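Local coordinates for protein chorismate mutase (Helicobacter pylori, PDB 6AL9) that probably catalyses the rearrangement of chorismate to prephenate, as a small, all-helical chorismate mutase of the type II (AroQ) family, at residues B[37-42]-B[89-94]; B[44-49]-B[82-87]. One frame throughout, in Å; residues are numbered along the deposited sequence.

Both interactions use helix 69-93 and its approach to the C-terminal part of helix 9-41 and the loop after it. Interaction 1 lies at the outer end, where the last turns of the two helices meet through aliphatic contacts; Ala-38 is buried there, but Leu-39 and Gln-42 are exposed. Interaction 2, nested inside the loop that interaction 1 closes, sets the connection 44-49 against an earlier part of the same helix and lines the ligand pocket. Ile-46 packs on a polar side chain, and the hydrogen bonds run to p-hydroxybenzoic acid and pyruvate, none directly between the segments. They touch where Leu-91 CD1 packs 3.7 Å from Ile-46 CD1, and pyruvate contacts both: Ile-37 from interaction 1, Gln-87 from interaction 2.

Interaction 1: residues B[37-42]-B[89-94]; sequences IALIKQ and NALKEL. With PYR (pyruvic acid), chain D.
Gln-42 and Leu-91 bring the two backbones nearest, with their CA atoms 7.1 Å apart; Gln-42 follows the long helix 9-41, and Leu-91 sits in the last turns of helix 69-93. Gln-42 leaves helical geometry with a positive phi of 48°. Its N still donates to Ala-38 O over 2.7 Å, and that carbonyl also accepts from Lys-41 N, so two backbone donors grip it at the helix end. No hydrogen bond joins the two segments. Leu-91 carries the contact: with CG anti to its carbonyl carbon (chi1 -74°), it sends both methyls toward Gln-42. CD2 does most of the touching, lying 3.6 Å from Gln-42 CG and 3.7 Å from Ala-38 O, while CD1 approaches Gln-42 CA. The Gln-42 chain bends at chi2 (131°) and crosses Leu-91 at a slant, offering its aliphatic part rather than its amide. Ala-38 CB meets Leu-91 CG at 4.3 Å, and Leu-39 CD2 makes a looser contact with Leu-91 CD2 at the exposed margin. On another side of its helix, Ile-37 faces the pocket: CD1 is 3.4 Å from CB of pyruvate, and CG2 packs against the ligand's CA. In the fold, this contact joins the ends of helices 9-41 and 69-93. Ala-38 and Ile-37 also touch Gln-87, about one turn before Leu-91, while Leu-9 and Leu-12 of the second subunit pack on Ile-40, Lys-41 and Ile-37, bringing the partner's long helix against this end.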
ATOM      1  N   ILE B  37      -2.098 -18.117   6.574  1.00 33.78           N
ATOM      2  CA  ILE B  37      -2.831 -17.911   7.814  1.00 31.61           C
ATOM      3  C   ILE B  37      -4.262 -18.396   7.686  1.00 32.57           C
ATOM      4  O   ILE B  37      -4.777 -19.045   8.585  1.00 34.07           O
ATOM      5  CB  ILE B  37      -2.826 -16.437   8.261  1.00 31.61           C
ATOM      6  CG1 ILE B  37      -1.453 -16.033   8.809  1.00 30.84           C
ATOM      7  CG2 ILE B  37      -3.865 -16.188   9.352  1.00 31.03           C
ATOM      8  CD1 ILE B  37      -1.234 -14.539   8.776  1.00 29.33           C
ATOM      9  N   ALA B  38      -4.914 -18.077   6.578  1.00 34.34           N
ATOM     10  CA  ALA B  38      -6.305 -18.481   6.391  1.00 36.45           C
ATOM     11  C   ALA B  38      -6.466 -19.961   6.528  1.00 39.26           C
ATOM     12  O   ALA B  38      -7.427 -20.423   7.137  1.00 43.37           O
ATOM     13  CB  ALA B  38      -6.793 -18.070   5.017  1.00 38.75           C
ATOM     14  N   LEU B  39      -5.522 -20.693   5.938  1.00 41.62           N
ATOM     15  CA  LEU B  39      -5.573 -22.150   5.855  1.00 45.48           C
ATOM     16  C   LEU B  39      -5.329 -22.820   7.190  1.00 46.98           C
ATOM     17  O   LEU B  39      -5.980 -23.804   7.480  1.00 55.23           O
ATOM     18  CB  LEU B  39      -4.542 -22.669   4.842  1.00 47.73           C
ATOM     19  CG  LEU B  39      -4.806 -22.295   3.381  1.00 50.68           C
ATOM     20  CD1 LEU B  39      -3.691 -22.795   2.470  1.00 52.89           C
ATOM     21  CD2 LEU B  39      -6.154 -22.823   2.921  1.00 51.23           C
ATOM     22  N   ILE B  40      -4.412 -22.297   8.000  1.00 51.20           N
ATOM     23  CA  ILE B  40      -4.221 -22.820   9.350  1.00 56.13           C
ATOM     24  C   ILE B  40      -5.328 -22.416  10.324  1.00 58.24           C
ATOM     25  O   ILE B  40      -5.348 -22.894  11.445  1.00 63.11           O
ATOM     26  CB  ILE B  40      -2.839 -22.443   9.955  1.00 58.06           C
ATOM     27  CG1 ILE B  40      -2.717 -20.945  10.171  1.00 55.25           C
ATOM     28  CG2 ILE B  40      -1.698 -22.928   9.066  1.00 60.68           C
ATOM     29  CD1 ILE B  40      -1.583 -20.544  11.095  1.00 59.51           C
ATOM     30  N   LYS B  41      -6.255 -21.553   9.932  1.00 60.88           N
ATOM     31  CA  LYS B  41      -7.307 -21.184  10.875  1.00 65.09           C
ATOM     32  C   LYS B  41      -8.690 -21.593  10.418  1.00 66.22           C
ATOM     33  O   LYS B  41      -9.409 -22.277  11.136  1.00 64.24           O
ATOM     34  CB  LYS B  41      -7.269 -19.695  11.174  1.00 67.09           C
ATOM     35  CG  LYS B  41      -6.072 -19.280  12.006  1.00 71.69           C
ATOM     36  CD  LYS B  41      -6.480 -18.552  13.278  1.00 75.36           C
ATOM     37  CE  LYS B  41      -5.669 -19.032  14.480  1.00 79.60           C
ATOM     38  NZ  LYS B  41      -6.458 -19.236  15.727  1.00 82.31           N
ATOM     39  N   GLN B  42      -9.055 -21.173   9.215  1.00 75.81           N
ATOM     40  CA  GLN B  42     -10.399 -21.415   8.698  1.00 79.59           C
ATOM     41  C   GLN B  42     -11.430 -21.038   9.734  1.00 86.04           C
ATOM     42  O   GLN B  42     -12.199 -21.886  10.201  1.00 79.96           O
ATOM     43  CB  GLN B  42     -10.573 -22.874   8.320  1.00 75.33           C
ATOM     44  CG  GLN B  42      -9.720 -23.254   7.133  1.00 77.35           C
ATOM     45  CD  GLN B  42      -8.931 -24.514   7.364  1.00 78.12           C
ATOM     46  OE1 GLN B  42      -8.713 -24.925   8.505  1.00 81.42           O
ATOM     47  NE2 GLN B  42      -8.495 -25.134   6.280  1.00 75.05           N
ATOM     48  N   ASN B  89     -12.195 -15.502  -0.044  1.00 45.15           N
ATOM     49  CA  ASN B  89     -12.356 -16.125  -1.338  1.00 42.85           C
ATOM     50  C   ASN B  89     -11.525 -17.360  -1.435  1.00 39.40           C
ATOM     51  O   ASN B  89     -12.014 -18.363  -1.875  1.00 38.78           O
ATOM     52  CB  ASN B  89     -11.999 -15.174  -2.453  1.00 46.65           C
ATOM     53  CG  ASN B  89     -12.993 -14.045  -2.575  1.00 53.67           C
ATOM     54  OD1 ASN B  89     -14.215 -14.256  -2.565  1.00 59.49           O
ATOM     55  ND2 ASN B  89     -12.479 -12.833  -2.683  1.00 56.61           N
ATOM     56  N   ALA B  90     -10.288 -17.311  -0.974  1.00 40.97           N
ATOM     57  CA  ALA B  90      -9.465 -18.514  -0.914  1.00 41.68           C
ATOM     58  C   ALA B  90     -10.168 -19.663  -0.181  1.00 44.94           C
ATOM     59  O   ALA B  90     -10.203 -20.790  -0.689  1.00 53.09           O
ATOM     60  CB  ALA B  90      -8.124 -18.212  -0.262  1.00 41.48           C
ATOM     61  N   LEU B  91     -10.739 -19.379   0.992  1.00 43.94           N
ATOM     62  CA  LEU B  91     -11.451 -20.396   1.782  1.00 43.80           C
ATOM     63  C   LEU B  91     -12.742 -20.912   1.133  1.00 51.14           C
ATOM     64  O   LEU B  91     -13.139 -22.068   1.354  1.00 52.04           O
ATOM     65  CB  LEU B  91     -11.782 -19.873   3.186  1.00 41.10           C
ATOM     66  CG  LEU B  91     -10.662 -19.743   4.214  1.00 39.42           C
ATOM     67  CD1 LEU B  91     -11.240 -19.323   5.549  1.00 37.94           C
ATOM     68  CD2 LEU B  91      -9.862 -21.030   4.352  1.00 40.67           C
ATOM     69  N   LYS B  92     -13.414 -20.059   0.363  1.00 54.83           N
ATOM     70  CA  LYS B  92     -14.629 -20.470  -0.343  1.00 56.87           C
ATOM     71  C   LYS B  92     -14.339 -21.512  -1.399  1.00 54.56           C
ATOM     72  O   LYS B  92     -15.109 -22.458  -1.535  1.00 51.78           O
ATOM     73  CB  LYS B  92     -15.294 -19.277  -1.024  1.00 58.46           C
ATOM     74  CG  LYS B  92     -16.136 -18.438  -0.081  1.00 59.61           C
ATOM     75  CD  LYS B  92     -16.852 -17.301  -0.805  1.00 59.15           C
ATOM     76  CE  LYS B  92     -17.983 -16.731   0.046  1.00 57.77           C
ATOM     77  NZ  LYS B  92     -18.428 -15.386  -0.416  1.00 55.98           N
ATOM     78  N   GLU B  93     -13.264 -21.294  -2.166  1.00 53.74           N
ATOM     79  CA  GLU B  93     -12.921 -22.133  -3.310  1.00 58.87           C
ATOM     80  C   GLU B  93     -12.184 -23.400  -2.902  1.00 67.49           C
ATOM     81  O   GLU B  93     -12.345 -24.454  -3.543  1.00 78.53           O
ATOM     82  CB  GLU B  93     -12.058 -21.382  -4.310  1.00 58.68           C
ATOM     83  CG  GLU B  93     -11.867 -22.162  -5.596  1.00 64.59           C
ATOM     84  CD  GLU B  93     -10.852 -21.537  -6.515  1.00 74.22           C
ATOM     85  OE1 GLU B  93     -10.440 -20.392  -6.236  1.00 76.06           O
ATOM     86  OE2 GLU B  93     -10.462 -22.196  -7.511  1.00 81.66           O
ATOM     87  N   LEU B  94     -11.368 -23.294  -1.856  1.00 68.02           N
ATOM     88  CA  LEU B  94     -10.645 -24.452  -1.311  1.00 70.95           C
ATOM     89  C   LEU B  94     -11.403 -25.007  -0.070  1.00 72.38           C
ATOM     90  O   LEU B  94     -11.110 -24.663   1.080  1.00 67.92           O
ATOM     91  CB  LEU B  94      -9.164 -24.090  -1.009  1.00 70.99           C
ATOM     92  CG  LEU B  94      -8.298 -23.441  -2.126  1.00 69.64           C
ATOM     93  CD1 LEU B  94      -7.281 -22.461  -1.549  1.00 67.95           C
ATOM     94  CD2 LEU B  94      -7.583 -24.456  -3.017  1.00 69.22           C
TER
HETATM   95  C   PYR D 102      -4.476 -12.682  11.064  1.00 59.49           C
HETATM   96  O   PYR D 102      -5.361 -12.677  11.951  1.00 59.13           O
HETATM   97  OXT PYR D 102      -3.267 -12.572  11.384  1.00 49.03           O
HETATM   98  CA  PYR D 102      -4.887 -12.822   9.653  1.00 57.43           C
HETATM   99  O3  PYR D 102      -6.010 -13.233   9.380  1.00 54.98           O
HETATM  100  CB  PYR D 102      -3.932 -12.470   8.549  1.00 58.26           C

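Interaction 2: residues B[44-49]-B[82-87]; sequences SPIYCP and ISRKFQ. With PHB (p-hydroxybenzoic acid), chain E; PYR (pyruvic acid), chain D.
Ile-46 and Tyr-47 meet Gln-87 and Arg-84 at the ligand pocket of an AroQ-type helical chorismate mutase, where the loop between helices 9-41 and 49-61 faces helix 69-93. Ile-46 CG2 comes against the amide end of Gln-87, 3.2 Å from OE1. The Gln-87 chain runs extended beyond CG, which carries NE2 to pyruvate; it donates to O3 over 3.1 Å at a nearly straight 166°, while OE1 lies near the p-hydroxybenzoic acid ring. That second ligand is held at both ends: Cys-48 N, at the N-cap position of helix 49-61, donates to its phenol oxygen O4 over 2.8 Å, and Ser-83 OG donates to its carboxylate O2' over 3.2 Å. Arg-30 also hydrogen-bonds p-hydroxybenzoic acid, and Arg-13 of the second subunit hydrogen-bonds pyruvate. Beside the ligands, Tyr-47 and Arg-84 run side by side, pointing the same way. Tyr-47 CD1 comes 3.4 Å from Arg-84 NE and CE1 lies over one guanidinium face, but the planes are turned 71° apart, so the groups do not stack flat. A bend at chi3 turns the guanidinium group alongside the tyrosine ring, where Arg-84 NH2 forms a salt bridge with Glu-52, itself a partner of p-hydroxybenzoic acid. Glu-88 accepts a hydrogen bond from Ile-46 N and so positions the loop. The Tyr-47 ring is packed in turn by the following helix: Pro-49 CD sits over the ring centre, 3.6 Å above its plane.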
ATOM      1  N   SER B  44     -14.858 -18.814  10.665  1.00 83.88           N
ATOM      2  CA  SER B  44     -16.076 -18.574   9.899  1.00 81.14           C
ATOM      3  C   SER B  44     -15.966 -17.233   9.175  1.00 85.41           C
ATOM      4  O   SER B  44     -16.078 -17.197   7.945  1.00 88.18           O
ATOM      5  CB  SER B  44     -17.318 -18.644  10.790  1.00 80.12           C
ATOM      6  OG  SER B  44     -17.449 -19.923  11.385  1.00 79.15           O
ATOM      7  N   PRO B  45     -15.736 -16.133   9.932  1.00 81.60           N
ATOM      8  CA  PRO B  45     -15.113 -14.897   9.460  1.00 69.55           C
ATOM      9  C   PRO B  45     -13.604 -14.780   9.775  1.00 60.58           C
ATOM     10  O   PRO B  45     -13.090 -15.407  10.696  1.00 58.22           O
ATOM     11  CB  PRO B  45     -15.911 -13.816  10.200  1.00 70.30           C
ATOM     12  CG  PRO B  45     -16.236 -14.456  11.497  1.00 75.04           C
ATOM     13  CD  PRO B  45     -16.436 -15.920  11.215  1.00 79.64           C
ATOM     14  N   ILE B  46     -12.927 -13.940   8.999  1.00 56.93           N
ATOM     15  CA  ILE B  46     -11.471 -13.804   9.008  1.00 47.94           C
ATOM     16  C   ILE B  46     -11.121 -12.560   9.810  1.00 42.96           C
ATOM     17  O   ILE B  46      -9.965 -12.337  10.182  1.00 43.28           O
ATOM     18  CB  ILE B  46     -10.950 -13.626   7.560  1.00 42.75           C
ATOM     19  CG1 ILE B  46     -11.213 -14.884   6.738  1.00 43.70           C
ATOM     20  CG2 ILE B  46      -9.477 -13.281   7.539  1.00 44.42           C
ATOM     21  CD1 ILE B  46     -10.514 -16.116   7.267  1.00 46.04           C
ATOM     22  N   TYR B  47     -12.134 -11.741  10.083  1.00 40.30           N
ATOM     23  CA  TYR B  47     -11.927 -10.445  10.722  1.00 35.67           C
ATOM     24  C   TYR B  47     -11.349 -10.636  12.128  1.00 34.94           C
ATOM     25  O   TYR B  47     -12.032 -11.163  13.010  1.00 33.87           O
ATOM     26  CB  TYR B  47     -13.263  -9.702  10.779  1.00 33.58           C
ATOM     27  CG  TYR B  47     -13.219  -8.244  11.220  1.00 30.27           C
ATOM     28  CD1 TYR B  47     -12.176  -7.395  10.870  1.00 27.56           C
ATOM     29  CD2 TYR B  47     -14.276  -7.709  11.939  1.00 30.09           C
ATOM     30  CE1 TYR B  47     -12.181  -6.070  11.257  1.00 28.34           C
ATOM     31  CE2 TYR B  47     -14.295  -6.384  12.322  1.00 28.23           C
ATOM     32  CZ  TYR B  47     -13.250  -5.572  11.990  1.00 28.17           C
ATOM     33  OH  TYR B  47     -13.283  -4.249  12.390  1.00 30.15           O
ATOM     34  N   CYS B  48     -10.083 -10.237  12.310  1.00 33.55           N
ATOM     35  CA  CYS B  48      -9.491 -10.102  13.649  1.00 33.74           C
ATOM     36  C   CYS B  48      -9.141  -8.630  13.957  1.00 31.49           C
ATOM     37  O   CYS B  48      -7.999  -8.188  13.764  1.00 30.24           O
ATOM     38  CB  CYS B  48      -8.274 -11.019  13.848  1.00 32.83           C
ATOM     39  SG  CYS B  48      -7.764 -11.085  15.587  1.00 37.15           S
ATOM     40  N   PRO B  49     -10.134  -7.873  14.442  1.00 30.33           N
ATOM     41  CA  PRO B  49      -9.953  -6.465  14.779  1.00 31.35           C
ATOM     42  C   PRO B  49      -8.833  -6.147  15.801  1.00 33.38           C
ATOM     43  O   PRO B  49      -8.097  -5.163  15.605  1.00 33.08           O
ATOM     44  CB  PRO B  49     -11.329  -6.023  15.275  1.00 30.20           C
ATOM     45  CG  PRO B  49     -12.151  -7.249  15.391  1.00 31.96           C
ATOM     46  CD  PRO B  49     -11.542  -8.280  14.506  1.00 30.24           C
ATOM     47  N   ILE B  82      -8.416  -5.655   1.412  1.00 22.10           N
ATOM     48  CA  ILE B  82      -7.892  -6.504   0.375  1.00 22.76           C
ATOM     49  C   ILE B  82      -7.510  -7.890   0.915  1.00 23.45           C
ATOM     50  O   ILE B  82      -7.886  -8.909   0.361  1.00 23.34           O
ATOM     51  CB  ILE B  82      -6.653  -5.898  -0.262  1.00 21.52           C
ATOM     52  CG1 ILE B  82      -7.038  -4.755  -1.201  1.00 21.29           C
ATOM     53  CG2 ILE B  82      -5.895  -6.970  -1.041  1.00 21.39           C
ATOM     54  CD1 ILE B  82      -5.833  -3.928  -1.591  1.00 21.50           C
ATOM     55  N   SER B  83      -6.760  -7.902   2.003  1.00 24.39           N
ATOM     56  CA  SER B  83      -6.343  -9.147   2.659  1.00 26.26           C
ATOM     57  C   SER B  83      -7.502 -10.025   3.154  1.00 26.10           C
ATOM     58  O   SER B  83      -7.470 -11.248   2.982  1.00 24.61           O
ATOM     59  CB  SER B  83      -5.391  -8.815   3.810  1.00 27.10           C
ATOM     60  OG  SER B  83      -4.916  -9.989   4.443  1.00 31.95           O
ATOM     61  N   ARG B  84      -8.508  -9.395   3.759  1.00 27.13           N
ATOM     62  CA  ARG B  84      -9.693 -10.086   4.286  1.00 29.73           C
ATOM     63  C   ARG B  84     -10.506 -10.752   3.185  1.00 30.18           C
ATOM     64  O   ARG B  84     -10.823 -11.940   3.272  1.00 29.29           O
ATOM     65  CB  ARG B  84     -10.619  -9.099   5.010  1.00 32.66           C
ATOM     66  CG  ARG B  84     -10.857  -9.387   6.470  1.00 36.30           C
ATOM     67  CD  ARG B  84     -11.875  -8.421   7.064  1.00 38.82           C
ATOM     68  NE  ARG B  84     -11.189  -7.265   7.612  1.00 43.25           N
ATOM     69  CZ  ARG B  84     -11.444  -5.994   7.286  1.00 51.89           C
ATOM     70  NH1 ARG B  84     -12.412  -5.693   6.419  1.00 55.50           N
ATOM     71  NH2 ARG B  84     -10.731  -5.012   7.837  1.00 48.38           N
ATOM     72  N   LYS B  85     -10.885  -9.972   2.176  1.00 30.92           N
ATOM     73  CA  LYS B  85     -11.613 -10.501   1.020  1.00 35.67           C
ATOM     74  C   LYS B  85     -10.842 -11.649   0.339  1.00 34.25           C
ATOM     75  O   LYS B  85     -11.424 -12.664  -0.049  1.00 29.10           O
ATOM     76  CB  LYS B  85     -11.895  -9.386   0.007  1.00 41.28           C
ATOM     77  CG  LYS B  85     -13.208  -8.629   0.257  1.00 51.29           C
ATOM     78  CD  LYS B  85     -13.156  -7.139  -0.093  1.00 54.56           C
ATOM     79  CE  LYS B  85     -12.501  -6.895  -1.460  1.00 61.90           C
ATOM     80  NZ  LYS B  85     -12.982  -5.690  -2.204  1.00 59.87           N
ATOM     81  N   PHE B  86      -9.532 -11.478   0.195  1.00 31.82           N
ATOM     82  CA  PHE B  86      -8.713 -12.478  -0.461  1.00 34.35           C
ATOM     83  C   PHE B  86      -8.769 -13.817   0.295  1.00 35.30           C
ATOM     84  O   PHE B  86      -8.982 -14.879  -0.315  1.00 32.97           O
ATOM     85  CB  PHE B  86      -7.277 -11.970  -0.593  1.00 36.28           C
ATOM     86  CG  PHE B  86      -6.298 -13.030  -0.987  1.00 38.09           C
ATOM     87  CD1 PHE B  86      -6.339 -13.585  -2.249  1.00 41.35           C
ATOM     88  CD2 PHE B  86      -5.336 -13.469  -0.091  1.00 36.92           C
ATOM     89  CE1 PHE B  86      -5.439 -14.566  -2.608  1.00 44.04           C
ATOM     90  CE2 PHE B  86      -4.430 -14.445  -0.451  1.00 35.97           C
ATOM     91  CZ  PHE B  86      -4.478 -14.990  -1.704  1.00 40.07           C
ATOM     92  N   GLN B  87      -8.599 -13.746   1.622  1.00 35.78           N
ATOM     93  CA  GLN B  87      -8.634 -14.916   2.502  1.00 35.26           C
ATOM     94  C   GLN B  87      -9.993 -15.631   2.448  1.00 37.82           C
ATOM     95  O   GLN B  87     -10.058 -16.868   2.362  1.00 34.49           O
ATOM     96  CB  GLN B  87      -8.338 -14.509   3.948  1.00 34.25           C
ATOM     97  CG  GLN B  87      -6.872 -14.282   4.258  1.00 34.19           C
ATOM     98  CD  GLN B  87      -6.646 -13.724   5.662  1.00 33.84           C
ATOM     99  OE1 GLN B  87      -6.858 -12.547   5.910  1.00 32.28           O
ATOM    100  NE2 GLN B  87      -6.197 -14.563   6.566  1.00 35.25           N
TER
HETATM  101  C1' PHB E 101      -3.360  -9.301   8.015  0.80 53.31           C
HETATM  102  O1' PHB E 101      -2.524  -8.518   8.511  0.80 48.15           O
HETATM  103  O2' PHB E 101      -3.059 -10.072   7.073  0.80 55.54           O
HETATM  104  C1  PHB E 101      -4.755  -9.305   8.574  0.80 51.84           C
HETATM  105  C2  PHB E 101      -5.849  -9.710   7.799  1.00 50.35           C
HETATM  106  C3  PHB E 101      -7.136  -9.707   8.339  1.00 46.43           C
HETATM  107  C4  PHB E 101      -7.327  -9.299   9.658  1.00 45.36           C
HETATM  108  C5  PHB E 101      -6.235  -8.899  10.430  0.80 47.41           C
HETATM  109  C6  PHB E 101      -4.953  -8.901   9.891  0.80 49.24           C
HETATM  110  O4  PHB E 101      -8.573  -9.279  10.202  1.00 38.58           O
HETATM  111  C   PYR D 102      -4.476 -12.682  11.064  1.00 59.49           C
HETATM  112  O   PYR D 102      -5.361 -12.677  11.951  1.00 59.13           O
HETATM  113  OXT PYR D 102      -3.267 -12.572  11.384  1.00 49.03           O
HETATM  114  CA  PYR D 102      -4.887 -12.822   9.653  1.00 57.43           C
HETATM  115  O3  PYR D 102      -6.010 -13.233   9.380  1.00 54.98           O
HETATM  116  CB  PYR D 102      -3.932 -12.470   8.549  1.00 58.26           C